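Local coordinates for protein 4-hydroxy-3-methylbut-2-enyl diphosphate reductase (Aquifex aeolicus, PDB 3DNF) that catalyses the last step of the non-mevalonate isoprenoid pathway, reducing a hydroxymethylbutenyl diphosphate at an iron-sulfur cluster to isopentenyl and dimethylallyl diphosphate, at residues B[75-80]-B[126-131]. Numbering follows the deposited sequence.
Sequences GIPPEK and EVIGTL
The pyrrolidine ring of P77 rests against the bare backbone of G129, so that the loop leading into helix 78-86 lies directly on helix 125-136. The CA atoms of P77 and G129 are 4.2 Å apart, an approach that the missing side chain of the glycine makes possible. CD of P77 packs 3.9 Å from CA of G129, while CG reaches to 3.8 Å from the carbonyl O of I128. The same G129 CA also meets the peptide joining I76 to P77, lying 3.8 Å from C of I76 and 3.7 Å from N of P77.

I128 borders the proline on one side through its methyl branch: CG2, anti to the backbone N, touches P77 CG at 4.0 Å, whereas CG1 (chi1 -68°) carries the longer arm away from the loop. The side chain of I76 also turns from the helix, leaving its backbone to make the contact.

Around this patch, P77 occupies the N-cap position of helix 78-86, and its carbonyl O accepts a weak bond from K80 N. P78, the next residue, packs on Y133 and A136 further along helix 125-136, and E79 forms a salt bridge with R135 of that helix. On the buried side, E126, the predicted proton donor, is hydrogen-bonded through OE1 to T165 OG1 and touches H74, which directly precedes G75 and is predicted to bind the diphosphate substrate.

No hydrogen bond crosses between 75-80 and 126-131. Between these two segments the contact is therefore van der Waals packing of the proline ring and its preceding peptide on the helix backbone and the I128 methyl, with the E79–R135 salt bridge as a polar tie further along, where two lobes of the trilobal enzyme meet beside the active site.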
ATOM      1  N   GLY B  75      16.489  13.482  16.451  1.00 34.24           N
ATOM      2  CA  GLY B  75      17.499  12.432  16.547  1.00 34.10           C
ATOM      3  C   GLY B  75      18.716  12.649  15.660  1.00 34.06           C
ATOM      4  O   GLY B  75      18.792  13.603  14.836  1.00 34.68           O
ATOM      5  N   ILE B  76      19.677  11.751  15.822  1.00 32.81           N
ATOM      6  CA  ILE B  76      20.918  11.806  15.080  1.00 33.97           C
ATOM      7  C   ILE B  76      21.410  10.384  14.815  1.00 32.09           C
ATOM      8  O   ILE B  76      21.017   9.442  15.512  1.00 31.58           O
ATOM      9  CB  ILE B  76      22.039  12.681  15.783  1.00 34.32           C
ATOM     10  CG1 ILE B  76      22.362  12.129  17.167  1.00 35.56           C
ATOM     11  CG2 ILE B  76      21.698  14.202  15.727  1.00 38.10           C
ATOM     12  CD1 ILE B  76      23.564  12.860  17.793  1.00 35.63           C
ATOM     13  N   PRO B  77      22.297  10.223  13.816  1.00 32.50           N
ATOM     14  CA  PRO B  77      22.892   8.872  13.627  1.00 31.55           C
ATOM     15  C   PRO B  77      23.573   8.345  14.899  1.00 31.35           C
ATOM     16  O   PRO B  77      24.184   9.157  15.634  1.00 30.51           O
ATOM     17  CB  PRO B  77      23.872   9.080  12.476  1.00 32.09           C
ATOM     18  CG  PRO B  77      23.267  10.254  11.696  1.00 30.83           C
ATOM     19  CD  PRO B  77      22.731  11.187  12.783  1.00 32.23           C
ATOM     20  N   PRO B  78      23.485   7.026  15.151  1.00 31.39           N
ATOM     21  CA  PRO B  78      24.067   6.486  16.380  1.00 30.89           C
ATOM     22  C   PRO B  78      25.590   6.704  16.470  1.00 30.59           C
ATOM     23  O   PRO B  78      26.129   6.961  17.559  1.00 28.77           O
ATOM     24  CB  PRO B  78      23.667   5.010  16.341  1.00 31.59           C
ATOM     25  CG  PRO B  78      23.485   4.707  14.885  1.00 32.39           C
ATOM     26  CD  PRO B  78      22.907   5.963  14.291  1.00 30.40           C
ATOM     27  N   GLU B  79      26.309   6.612  15.353  1.00 30.80           N
ATOM     28  CA  GLU B  79      27.741   6.896  15.403  1.00 29.14           C
ATOM     29  C   GLU B  79      28.117   8.368  15.759  1.00 29.13           C
ATOM     30  O   GLU B  79      29.220   8.638  16.234  1.00 28.54           O
ATOM     31  CB  GLU B  79      28.420   6.461  14.079  1.00 29.74           C
ATOM     32  CG  GLU B  79      28.041   7.332  12.871  1.00 29.68           C
ATOM     33  CD  GLU B  79      26.798   6.845  12.091  1.00 33.98           C
ATOM     34  OE1 GLU B  79      25.891   6.147  12.635  1.00 34.52           O
ATOM     35  OE2 GLU B  79      26.718   7.228  10.901  1.00 34.93           O
ATOM     36  N   LYS B  80      27.209   9.312  15.485  1.00 29.30           N
ATOM     37  CA  LYS B  80      27.443  10.712  15.853  1.00 30.05           C
ATOM     38  C   LYS B  80      27.158  10.900  17.327  1.00 29.01           C
ATOM     39  O   LYS B  80      27.901  11.622  18.017  1.00 27.52           O
ATOM     40  CB  LYS B  80      26.596  11.687  15.018  1.00 31.14           C
ATOM     41  CG  LYS B  80      27.056  13.147  15.198  1.00 32.13           C
ATOM     42  CD  LYS B  80      26.294  14.129  14.302  1.00 34.60           C
ATOM     43  CE  LYS B  80      26.819  15.540  14.516  1.00 37.25           C
ATOM     44  NZ  LYS B  80      26.265  16.475  13.473  1.00 40.94           N
ATOM     45  N   GLU B 126      15.738  14.012  10.550  1.00 32.12           N
ATOM     46  CA  GLU B 126      15.105  12.796  11.072  1.00 30.80           C
ATOM     47  C   GLU B 126      15.454  11.595  10.165  1.00 30.94           C
ATOM     48  O   GLU B 126      15.809  10.521  10.651  1.00 30.30           O
ATOM     49  CB  GLU B 126      13.589  12.928  11.205  1.00 31.65           C
ATOM     50  CG  GLU B 126      12.998  11.746  11.951  1.00 31.88           C
ATOM     51  CD  GLU B 126      11.493  11.662  11.744  1.00 36.76           C
ATOM     52  OE1 GLU B 126      10.807  12.650  12.137  1.00 34.87           O
ATOM     53  OE2 GLU B 126      11.027  10.622  11.190  1.00 33.04           O
ATOM     54  N   VAL B 127      15.382  11.830   8.880  1.00 29.72           N
ATOM     55  CA  VAL B 127      15.653  10.827   7.876  1.00 30.39           C
ATOM     56  C   VAL B 127      17.135  10.402   7.901  1.00 30.67           C
ATOM     57  O   VAL B 127      17.440   9.229   7.898  1.00 31.59           O
ATOM     58  CB  VAL B 127      15.116  11.304   6.474  1.00 29.42           C
ATOM     59  CG1 VAL B 127      15.560  10.358   5.354  1.00 32.67           C
ATOM     60  CG2 VAL B 127      13.587  11.398   6.513  1.00 31.44           C
ATOM     61  N   ILE B 128      18.046  11.361   7.961  1.00 31.69           N
ATOM     62  CA  ILE B 128      19.471  11.077   8.077  1.00 32.01           C
ATOM     63  C   ILE B 128      19.725  10.216   9.324  1.00 31.28           C
ATOM     64  O   ILE B 128      20.508   9.259   9.273  1.00 32.15           O
ATOM     65  CB  ILE B 128      20.255  12.411   8.160  1.00 32.72           C
ATOM     66  CG1 ILE B 128      20.145  13.116   6.808  1.00 32.87           C
ATOM     67  CG2 ILE B 128      21.733  12.198   8.548  1.00 34.79           C
ATOM     68  CD1 ILE B 128      20.656  14.542   6.792  1.00 37.77           C
ATOM     69  N   GLY B 129      19.087  10.564  10.432  1.00 30.21           N
ATOM     70  CA  GLY B 129      19.319   9.773  11.660  1.00 29.41           C
ATOM     71  C   GLY B 129      18.858   8.329  11.493  1.00 30.26           C
ATOM     72  O   GLY B 129      19.586   7.379  11.813  1.00 31.32           O
ATOM     73  N   THR B 130      17.656   8.140  10.950  1.00 30.91           N
ATOM     74  CA  THR B 130      17.097   6.827  10.730  1.00 30.60           C
ATOM     75  C   THR B 130      17.954   5.989   9.776  1.00 30.12           C
ATOM     76  O   THR B 130      18.147   4.810  10.032  1.00 31.11           O
ATOM     77  CB  THR B 130      15.679   6.969  10.196  1.00 30.39           C
ATOM     78  OG1 THR B 130      14.894   7.585  11.210  1.00 30.82           O
ATOM     79  CG2 THR B 130      15.066   5.609   9.915  1.00 33.68           C
ATOM     80  N   LEU B 131      18.441   6.581   8.682  1.00 30.47           N
ATOM     81  CA  LEU B 131      19.414   5.877   7.796  1.00 31.07           C
ATOM     82  C   LEU B 131      20.628   5.401   8.582  1.00 31.11           C
ATOM     83  O   LEU B 131      21.178   4.349   8.285  1.00 29.63           O
ATOM     84  CB  LEU B 131      19.865   6.718   6.607  1.00 32.63           C
ATOM     85  CG  LEU B 131      18.767   6.912   5.558  1.00 35.65           C
ATOM     86  CD1 LEU B 131      19.277   7.761   4.397  1.00 38.41           C
ATOM     87  CD2 LEU B 131      18.251   5.546   5.035  1.00 37.98           C
TER